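Local coordinates for phage-like element PBSX protein XepA (Bacillus subtilis, PDB 6IA5), which is of unknown function, assembles as a pentamer and does not seem to be involved in host cell lysis, at residues E[190-195]-E[258-263]; E[199-204]-E[251-256]; E[204-209]-E[272-277]. All coordinates share one frame; numbering follows the deposited sequence. Where two conformers were deposited one is given.

Overall arrangement
All three contacts lie in the large antiparallel sheet of the C-terminal part. Coming from the N terminus, the chain first passes 190-195, then 199-204 and 204-209, which share Glu204 and follow strand 200-207. Contact 2 closes the inner loop when 251-256 returns beside 199-204. Contact 1 closes the loop around it when 258-263 returns to 190-195, so contact 2 is nested in contact 1. Contact 3, joining 204-209 to 272-277, crosses both. Strand 200-207 thus has strand 247-252 on one edge and strand 271-278 on the other, while Leu201, Val203 and Val273 pack against Ile259 and Met261 of contact 1's strand 258-267.

Contact 1 of 3, residues E[190-195]-E[258-263]; sequences GAALPV and EIIMEI
Leu193 and Ile259 face each other as an antiparallel hydrogen-bonded pair in which both bonds form. Leu193 N donates to Ile259 O at 2.8 Å, and Ile259 N donates in return to Leu193 O at 3.0 Å, arriving in the carbonyl plane on a lone pair. The next pair, Pro194 with Glu258, is non-hydrogen-bonded, a position that suits proline because the partner strand needs no proton from its nitrogen. Toward Gly190 the two chains part, and a water bridges them: it accepts from Met261 N at 2.8 Å and can donate to Ala191 O at 2.9 Å, one of several acceptors near it.

On the buried face, the side chains of Leu193 and Ile259 run side by side in the same direction, with Leu193 CB 4.2 Å from Ile259 CB. Ile259 turns CG1 beside its own backbone N (chi1 -59°), and this branch meets CG2 of Val195 at 3.9 Å. This face is buried under Phe176, Phe178 and Leu201, so aliphatic side chains fit it. On the Glu258 side, Ala192 is small enough for its methyl to sit between two neighbours: CB lies 3.7 Å from Ile260 CG1 and 3.5 Å from Glu258 OE2. The glutamate extends along this partly exposed side, which suits a charged residue, while its aliphatic part lies near Leu193 O.

Strand 258-267 also pairs along its other edge with strand 211-219, through backbone bonds of Glu258 with Lys219 and Ile260 with Trp217. The short strand 193-194 therefore attaches to a strand already paired on its far edge. The Leu193 face is wholly aliphatic across the join, whereas the Glu258 side mixes the Ala192-Ile260 contact with a carboxylate. With only one hydrogen-bonded pair, the join rests largely on side-chain packing.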
loop_
_atom_site.group_PDB
_atom_site.type_symbol
_atom_site.label_atom_id
_atom_site.label_comp_id
_atom_site.label_asym_id
_atom_site.label_seq_id
_atom_site.Cartn_x
_atom_site.Cartn_y
_atom_site.Cartn_z
ATOM N N GLY E 190 -33.306 -31.659 -7.332
ATOM C CA GLY E 190 -32.170 -31.551 -6.428
ATOM C C GLY E 190 -31.799 -30.085 -6.211
ATOM O O GLY E 190 -32.560 -29.210 -6.591
ATOM N N ALA E 191 -30.623 -29.824 -5.625
ATOM C CA ALA E 191 -30.209 -28.463 -5.335
ATOM C C ALA E 191 -29.610 -27.801 -6.585
ATOM O O ALA E 191 -28.987 -28.462 -7.418
ATOM C CB ALA E 191 -29.227 -28.470 -4.188
ATOM N N ALA E 192 -29.792 -26.478 -6.680
ATOM C CA ALA E 192 -29.357 -25.659 -7.799
ATOM C C ALA E 192 -28.041 -24.982 -7.447
ATOM O O ALA E 192 -27.956 -24.252 -6.466
ATOM C CB ALA E 192 -30.411 -24.634 -8.134
ATOM N N LEU E 193 -27.011 -25.227 -8.263
ATOM C CA LEU E 193 -25.719 -24.586 -8.077
ATOM C C LEU E 193 -25.838 -23.111 -8.445
ATOM O O LEU E 193 -26.282 -22.790 -9.544
ATOM C CB LEU E 193 -24.683 -25.282 -8.974
ATOM C CG LEU E 193 -23.269 -24.714 -8.910
ATOM C CD1 LEU E 193 -22.254 -25.840 -8.859
ATOM C CD2 LEU E 193 -22.991 -23.857 -10.129
ATOM N N PRO E 194 -25.417 -22.177 -7.558
ATOM C CA PRO E 194 -25.300 -20.760 -7.926
ATOM C C PRO E 194 -23.953 -20.552 -8.614
ATOM O O PRO E 194 -22.912 -20.833 -8.032
ATOM C CB PRO E 194 -25.351 -19.996 -6.587
ATOM C CG PRO E 194 -25.282 -21.076 -5.492
ATOM C CD PRO E 194 -25.036 -22.424 -6.156
ATOM N N VAL E 195 -23.991 -20.068 -9.855
ATOM C CA VAL E 195 -22.805 -20.010 -10.693
ATOM C C VAL E 195 -21.746 -19.047 -10.135
ATOM O O VAL E 195 -20.558 -19.371 -10.164
ATOM C CB VAL E 195 -23.175 -19.742 -12.163
ATOM C CG1 VAL E 195 -21.942 -19.477 -13.016
ATOM C CG2 VAL E 195 -23.971 -20.911 -12.733
ATOM N N GLU E 258 -27.740 -20.394 -12.626
ATOM C CA GLU E 258 -27.773 -21.609 -11.829
ATOM C C GLU E 258 -27.638 -22.831 -12.727
ATOM O O GLU E 258 -28.016 -22.785 -13.902
ATOM C CB GLU E 258 -29.110 -21.753 -11.100
ATOM C CG GLU E 258 -29.392 -20.609 -10.153
ATOM C CD GLU E 258 -30.704 -20.756 -9.411
ATOM O OE1 GLU E 258 -31.766 -20.557 -10.030
ATOM O OE2 GLU E 258 -30.651 -21.099 -8.228
ATOM N N ILE E 259 -27.163 -23.928 -12.129
ATOM C CA ILE E 259 -27.061 -25.206 -12.826
ATOM C C ILE E 259 -27.827 -26.245 -12.016
ATOM O O ILE E 259 -27.678 -26.332 -10.796
ATOM C CB ILE E 259 -25.580 -25.613 -13.035
ATOM C CG1 ILE E 259 -24.785 -24.572 -13.836
ATOM C CG2 ILE E 259 -25.486 -27.014 -13.639
ATOM C CD1 ILE E 259 -25.320 -24.294 -15.223
ATOM N N ILE E 260 -28.654 -27.021 -12.708
ATOM C CA ILE E 260 -29.445 -28.050 -12.054
ATOM C C ILE E 260 -29.165 -29.372 -12.772
ATOM O O ILE E 260 -29.160 -29.434 -14.006
ATOM C CB ILE E 260 -30.936 -27.670 -12.108
ATOM C CG1 ILE E 260 -31.223 -26.443 -11.232
ATOM C CG2 ILE E 260 -31.799 -28.849 -11.711
ATOM C CD1 ILE E 260 -32.582 -25.808 -11.468
ATOM N N MET E 261 -28.932 -30.419 -11.976
ATOM C CA MET E 261 -28.756 -31.766 -12.489
ATOM C C MET E 261 -29.933 -32.595 -12.001
ATOM O O MET E 261 -29.901 -33.117 -10.889
ATOM C CB MET E 261 -27.452 -32.350 -11.934
ATOM C CG MET E 261 -26.221 -31.556 -12.385
ATOM S SD MET E 261 -25.851 -32.021 -14.090
ATOM C CE MET E 261 -25.546 -30.412 -14.831
ATOM N N GLU E 262 -30.971 -32.708 -12.835
ATOM C CA GLU E 262 -32.234 -33.268 -12.397
ATOM C C GLU E 262 -32.223 -34.784 -12.584
ATOM O O GLU E 262 -31.925 -35.293 -13.674
ATOM C CB GLU E 262 -33.385 -32.628 -13.181
ATOM C CG GLU E 262 -34.716 -33.337 -13.013
ATOM C CD GLU E 262 -35.901 -32.652 -13.685
ATOM O OE1 GLU E 262 -35.689 -31.753 -14.516
ATOM O OE2 GLU E 262 -37.043 -32.982 -13.359
ATOM N N ILE E 263 -32.584 -35.513 -11.519
ATOM C CA ILE E 263 -32.858 -36.926 -11.689
ATOM C C ILE E 263 -34.283 -37.066 -12.218
ATOM O O ILE E 263 -35.235 -36.766 -11.503
ATOM C CB ILE E 263 -32.603 -37.717 -10.392
ATOM C CG1 ILE E 263 -31.134 -37.623 -9.972
ATOM C CG2 ILE E 263 -33.030 -39.164 -10.573
ATOM C CD1 ILE E 263 -30.841 -38.138 -8.591
HETATM O O HOH W 1 -29.714 -30.505 -9.275
#

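Contact 2 of 3, residues E[199-204]-E[251-256]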
loop_
_atom_site.group_PDB
_atom_site.type_symbol
_atom_site.label_atom_id
_atom_site.label_comp_id
_atom_site.label_asym_id
_atom_site.label_seq_id
_atom_site.Cartn_x
_atom_site.Cartn_y
_atom_site.Cartn_z
ATOM N N ALA E 199 -16.768 -20.449 -14.211
ATOM C CA ALA E 199 -16.875 -20.557 -15.660
ATOM C C ALA E 199 -16.975 -22.031 -16.093
ATOM O O ALA E 199 -17.449 -22.326 -17.187
ATOM C CB ALA E 199 -15.668 -19.903 -16.293
ATOM N N HIS E 200 -16.503 -22.945 -15.242
ATOM C CA HIS E 200 -16.358 -24.343 -15.604
ATOM C C HIS E 200 -16.903 -25.215 -14.473
ATOM O O HIS E 200 -16.758 -24.874 -13.305
ATOM C CB HIS E 200 -14.892 -24.641 -15.966
ATOM C CG HIS E 200 -14.692 -26.015 -16.515
ATOM N ND1 HIS E 200 -14.946 -26.326 -17.859
ATOM C CD2 HIS E 200 -14.290 -27.168 -15.924
ATOM C CE1 HIS E 200 -14.692 -27.600 -18.068
ATOM N NE2 HIS E 200 -14.293 -28.149 -16.888
ATOM N N LEU E 201 -17.524 -26.343 -14.826
ATOM C CA LEU E 201 -18.084 -27.247 -13.834
ATOM C C LEU E 201 -17.808 -28.685 -14.252
ATOM O O LEU E 201 -18.019 -29.058 -15.408
ATOM C CB LEU E 201 -19.595 -26.983 -13.738
ATOM C CG LEU E 201 -20.414 -27.992 -12.933
ATOM C CD1 LEU E 201 -20.132 -27.886 -11.429
ATOM C CD2 LEU E 201 -21.900 -27.845 -13.258
ATOM N N LEU E 202 -17.321 -29.491 -13.299
ATOM C CA LEU E 202 -17.176 -30.928 -13.504
ATOM C C LEU E 202 -18.160 -31.632 -12.571
ATOM O O LEU E 202 -18.147 -31.368 -11.373
ATOM C CB LEU E 202 -15.732 -31.349 -13.203
ATOM C CG LEU E 202 -15.470 -32.839 -13.445
ATOM C CD1 LEU E 202 -15.493 -33.161 -14.931
ATOM C CD2 LEU E 202 -14.171 -33.299 -12.815
ATOM N N VAL E 203 -19.021 -32.484 -13.135
ATOM C CA VAL E 203 -20.083 -33.142 -12.383
ATOM C C VAL E 203 -19.856 -34.648 -12.426
ATOM O O VAL E 203 -19.761 -35.223 -13.510
ATOM C CB VAL E 203 -21.489 -32.834 -12.933
ATOM C CG1 VAL E 203 -22.565 -33.599 -12.154
ATOM C CG2 VAL E 203 -21.826 -31.357 -12.941
ATOM N N GLU E 204 -19.828 -35.274 -11.243
ATOM C CA GLU E 204 -19.736 -36.720 -11.130
ATOM C C GLU E 204 -21.102 -37.308 -10.776
ATOM O O GLU E 204 -21.802 -36.797 -9.907
ATOM C CB GLU E 204 -18.694 -37.112 -10.073
ATOM C CG GLU E 204 -18.250 -38.558 -10.256
ATOM C CD GLU E 204 -17.347 -39.157 -9.194
ATOM O OE1 GLU E 204 -16.738 -38.362 -8.426
ATOM O OE2 GLU E 204 -17.258 -40.415 -9.142
ATOM N N PHE E 251 -18.787 -29.041 -18.047
ATOM C CA PHE E 251 -19.684 -28.032 -18.602
ATOM C C PHE E 251 -19.013 -26.664 -18.596
ATOM O O PHE E 251 -18.306 -26.308 -17.654
ATOM C CB PHE E 251 -20.947 -27.881 -17.748
ATOM C CG PHE E 251 -21.774 -29.132 -17.631
ATOM C CD1 PHE E 251 -21.477 -30.106 -16.689
ATOM C CD2 PHE E 251 -22.845 -29.342 -18.493
ATOM C CE1 PHE E 251 -22.243 -31.260 -16.595
ATOM C CE2 PHE E 251 -23.603 -30.500 -18.408
ATOM C CZ PHE E 251 -23.306 -31.447 -17.456
ATOM N N ASP E 252 -19.278 -25.902 -19.652
ATOM C CA ASP E 252 -18.981 -24.484 -19.710
ATOM C C ASP E 252 -20.211 -23.744 -19.192
ATOM O O ASP E 252 -21.265 -23.802 -19.820
ATOM C CB ASP E 252 -18.636 -24.069 -21.144
ATOM C CG ASP E 252 -18.489 -22.564 -21.368
ATOM O OD1 ASP E 252 -18.398 -21.794 -20.360
ATOM O OD2 ASP E 252 -18.443 -22.162 -22.553
ATOM N N ILE E 253 -20.074 -23.042 -18.057
ATOM C CA ILE E 253 -21.272 -22.508 -17.416
ATOM C C ILE E 253 -21.272 -20.978 -17.399
ATOM O O ILE E 253 -22.140 -20.381 -16.748
ATOM C CB ILE E 253 -21.451 -23.112 -16.005
ATOM C CG1 ILE E 253 -20.273 -22.789 -15.079
ATOM C CG2 ILE E 253 -21.732 -24.614 -16.097
ATOM C CD1 ILE E 253 -20.523 -23.189 -13.639
ATOM N N LYS E 254 -20.293 -20.361 -18.082
ATOM C CA LYS E 254 -20.205 -18.910 -18.177
ATOM C C LYS E 254 -21.537 -18.337 -18.653
ATOM O O LYS E 254 -22.061 -18.730 -19.690
ATOM C CB LYS E 254 -19.123 -18.468 -19.167
ATOM C CG LYS E 254 -17.705 -18.384 -18.623
ATOM C CD LYS E 254 -16.732 -17.681 -19.568
ATOM C CE LYS E 254 -16.792 -18.120 -21.021
ATOM N NZ LYS E 254 -16.564 -19.572 -21.217
ATOM N N GLY E 255 -22.086 -17.391 -17.878
ATOM C CA GLY E 255 -23.282 -16.700 -18.322
ATOM C C GLY E 255 -24.568 -17.245 -17.696
ATOM O O GLY E 255 -25.597 -16.574 -17.747
ATOM N N PHE E 256 -24.523 -18.459 -17.122
ATOM C CA PHE E 256 -25.703 -18.989 -16.444
ATOM C C PHE E 256 -25.775 -18.452 -15.015
ATOM O O PHE E 256 -24.752 -18.115 -14.433
ATOM C CB PHE E 256 -25.700 -20.526 -16.431
ATOM C CG PHE E 256 -26.084 -21.146 -17.746
ATOM C CD1 PHE E 256 -27.417 -21.233 -18.131
ATOM C CD2 PHE E 256 -25.109 -21.595 -18.627
ATOM C CE1 PHE E 256 -27.769 -21.787 -19.353
ATOM C CE2 PHE E 256 -25.466 -22.112 -19.865
ATOM C CZ PHE E 256 -26.794 -22.226 -20.221
#
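Val203 and Leu201 both pack against Phe251, forming the apolar centre. Val203 CG2 approaches Phe251 CE1 at 3.7 Å, while Leu201 lies alongside the phenylalanine, with its CD2 4.1 Å from Phe251 CD1. Ile253 continues this patch: its CD1 meets Leu201 CB at 3.9 Å. The first torsion of Ile253 (chi1 61°) sets CG1 between its backbone N and carbonyl carbon, and from there CG1 rests 3.5 Å from the carbonyl carbon of Ala199. Branched and aromatic residues suit this buried face, where shape must be matched without polar groups.

Around this centre runs the backbone pairing. Leu201 and Phe251 form an antiparallel hydrogen-bonded pair, with Phe251 N to Leu201 O at 2.7 Å and Leu201 N to Phe251 O at 2.9 Å. Beyond the non-hydrogen-bonded pair of His200 and Asp252, Ile253 N donates to Ala199 O at 2.9 Å, from 47° above the carbonyl plane. The strand is irregular here, as Ala199 and His200 both face Val278 in a classic beta bulge.

At the polar edge, Asp252 OD1 accepts from the backbone N of Lys254, an Asx turn. In one of two modelled conformers of Lys254, NZ makes a salt bridge to Asp252 OD1 at 3.0 Å, a less certain bond that would come from the opposite face of the carboxylate plane to the backbone N. A type II turn from Ile253 to Phe256 follows, with Gly255 taking the positive phi that glycine adopts readily.

Outside the segments, Phe216 of strand 211-219 meets Phe251 edge-to-face, and Ile259 and Met261 of strand 258-267 pack on the apolar face. The bulged end also lies at subunit interfaces: His200 packs on Lys254 of the second subunit, and Lys254 on His200 of the third, while strand 271-278 borders the far edge of 200-207.

Contact 3 of 3, residues E[204-209]-E[272-277]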
loop_
_atom_site.group_PDB
_atom_site.type_symbol
_atom_site.label_atom_id
_atom_site.label_comp_id
_atom_site.label_asym_id
_atom_site.label_seq_id
_atom_site.Cartn_x
_atom_site.Cartn_y
_atom_site.Cartn_z
ATOM N N GLU E 204 -19.828 -35.274 -11.243
ATOM C CA GLU E 204 -19.736 -36.720 -11.130
ATOM C C GLU E 204 -21.102 -37.308 -10.776
ATOM O O GLU E 204 -21.802 -36.797 -9.907
ATOM C CB GLU E 204 -18.694 -37.112 -10.073
ATOM C CG GLU E 204 -18.250 -38.558 -10.256
ATOM C CD GLU E 204 -17.347 -39.157 -9.194
ATOM O OE1 GLU E 204 -16.738 -38.362 -8.426
ATOM O OE2 GLU E 204 -17.258 -40.415 -9.142
ATOM N N VAL E 205 -21.464 -38.395 -11.464
ATOM C CA VAL E 205 -22.698 -39.146 -11.257
ATOM C C VAL E 205 -22.284 -40.545 -10.795
ATOM O O VAL E 205 -21.520 -41.227 -11.480
ATOM C CB VAL E 205 -23.531 -39.221 -12.553
ATOM C CG1 VAL E 205 -24.815 -40.033 -12.354
ATOM C CG2 VAL E 205 -23.829 -37.830 -13.123
ATOM N N TYR E 206 -22.773 -40.967 -9.620
ATOM C CA TYR E 206 -22.341 -42.235 -9.052
ATOM C C TYR E 206 -23.354 -42.735 -8.025
ATOM O O TYR E 206 -24.014 -41.941 -7.357
ATOM C CB TYR E 206 -20.948 -42.106 -8.421
ATOM C CG TYR E 206 -20.874 -41.113 -7.289
ATOM C CD1 TYR E 206 -20.739 -39.757 -7.546
ATOM C CD2 TYR E 206 -20.911 -41.521 -5.964
ATOM C CE1 TYR E 206 -20.670 -38.827 -6.517
ATOM C CE2 TYR E 206 -20.819 -40.602 -4.920
ATOM C CZ TYR E 206 -20.707 -39.251 -5.201
ATOM O OH TYR E 206 -20.633 -38.314 -4.209
ATOM N N GLY E 207 -23.440 -44.066 -7.902
ATOM C CA GLY E 207 -24.204 -44.713 -6.852
ATOM C C GLY E 207 -24.634 -46.128 -7.236
ATOM O O GLY E 207 -24.136 -46.690 -8.205
ATOM N N THR E 208 -25.616 -46.661 -6.495
ATOM C CA THR E 208 -26.056 -48.042 -6.639
ATOM C C THR E 208 -27.227 -48.161 -7.612
ATOM O O THR E 208 -27.518 -49.269 -8.056
ATOM C CB THR E 208 -26.478 -48.649 -5.291
ATOM O OG1 THR E 208 -27.430 -47.748 -4.734
ATOM C CG2 THR E 208 -25.337 -48.789 -4.303
ATOM N N ALA E 209 -27.907 -47.049 -7.941
ATOM C CA ALA E 209 -29.101 -47.130 -8.772
ATOM C C ALA E 209 -28.838 -48.023 -9.980
ATOM O O ALA E 209 -27.814 -47.894 -10.647
ATOM C CB ALA E 209 -29.545 -45.756 -9.202
ATOM N N SER E 272 -25.909 -40.313 -6.260
ATOM C CA SER E 272 -25.353 -39.027 -5.877
ATOM C C SER E 272 -24.906 -38.283 -7.135
ATOM O O SER E 272 -24.434 -38.893 -8.092
ATOM C CB SER E 272 -24.200 -39.205 -4.923
ATOM O OG SER E 272 -24.639 -39.777 -3.695
ATOM N N VAL E 273 -25.070 -36.960 -7.118
ATOM C CA VAL E 273 -24.628 -36.082 -8.189
ATOM C C VAL E 273 -23.954 -34.879 -7.542
ATOM O O VAL E 273 -24.606 -34.083 -6.870
ATOM C CB VAL E 273 -25.787 -35.651 -9.109
ATOM C CG1 VAL E 273 -25.248 -34.808 -10.265
ATOM C CG2 VAL E 273 -26.579 -36.843 -9.650
ATOM N N LYS E 274 -22.640 -34.783 -7.731
ATOM C CA LYS E 274 -21.864 -33.752 -7.066
ATOM C C LYS E 274 -20.830 -33.228 -8.047
ATOM O O LYS E 274 -20.375 -33.978 -8.911
ATOM C CB LYS E 274 -21.131 -34.334 -5.852
ATOM C CG LYS E 274 -22.060 -34.926 -4.808
ATOM C CD LYS E 274 -21.374 -35.235 -3.505
ATOM C CE LYS E 274 -22.318 -35.910 -2.529
ATOM N NZ LYS E 274 -21.563 -36.340 -1.328
ATOM N N GLY E 275 -20.436 -31.962 -7.872
ATOM C CA GLY E 275 -19.465 -31.392 -8.790
ATOM C C GLY E 275 -18.526 -30.383 -8.146
ATOM O O GLY E 275 -18.659 -30.059 -6.965
ATOM N N THR E 276 -17.588 -29.898 -8.965
ATOM C CA THR E 276 -16.646 -28.859 -8.618
ATOM C C THR E 276 -16.715 -27.776 -9.689
ATOM O O THR E 276 -16.543 -28.074 -10.879
ATOM C CB THR E 276 -15.225 -29.431 -8.533
ATOM O OG1 THR E 276 -15.229 -30.466 -7.542
ATOM C CG2 THR E 276 -14.187 -28.380 -8.197
ATOM N N ALA E 277 -16.989 -26.538 -9.241
ATOM C CA ALA E 277 -17.057 -25.371 -10.095
ATOM C C ALA E 277 -15.755 -24.593 -9.949
ATOM O O ALA E 277 -15.246 -24.431 -8.848
ATOM C CB ALA E 277 -18.237 -24.520 -9.732
HETATM O O HOH W 2 -24.211 -42.389 -4.416
#
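Glu204 and Lys274 form one hydrogen-bonded antiparallel pair, and Tyr206 and Ser272 another, so four backbone bonds cross the contact. Glu204 N reaches Lys274 O at 2.7 Å, and Lys274 N reaches Glu204 O at 3.1 Å. In the second pair Tyr206 N donates to Ser272 O at 3.1 Å, and Ser272 N donates to Tyr206 O at 2.7 Å.

The aromatic contact depends on the tyrosine's first torsion (chi1 61°), which folds the ring back over the neighbouring strand. Ser272 CB then sits over one ring face in a CH-pi contact, 3.8 Å from the centroid of Tyr206 and 23° off the ring normal; a small residue like serine lets the ring come this close. At the ring edge, Tyr206 OH lies 3.2 Å from Lys274 CD, where the extended lysine passes obliquely.

These two strands are neighbours in the large antiparallel sheet of the C-terminal part, their axes 151° apart. The face with Val205 and Val273 is apolar, and Met261 of strand 258-267 packs on Val273. The opposite face carries Glu204, Tyr206, Ser272 and Lys274, of which Glu204, Tyr206 and Lys274 meet a second subunit.

Polar groups are met mostly by partners beyond the strands. Glu204 OE2 is hydrogen-bonded to Ser222 OG of the second subunit, and Lys274 NZ forms a salt bridge with Glu182. Ser272 OG is hydrogen-bonded to Asn183 N and to a water at 2.7 Å; this water donates to Tyr206 O at 3.0 Å. Gly207 follows with a phi of positive sign, in an extended conformation where a side chain would press on the preceding carbonyl O, which suits glycine, and its O accepts from Lys245 NZ.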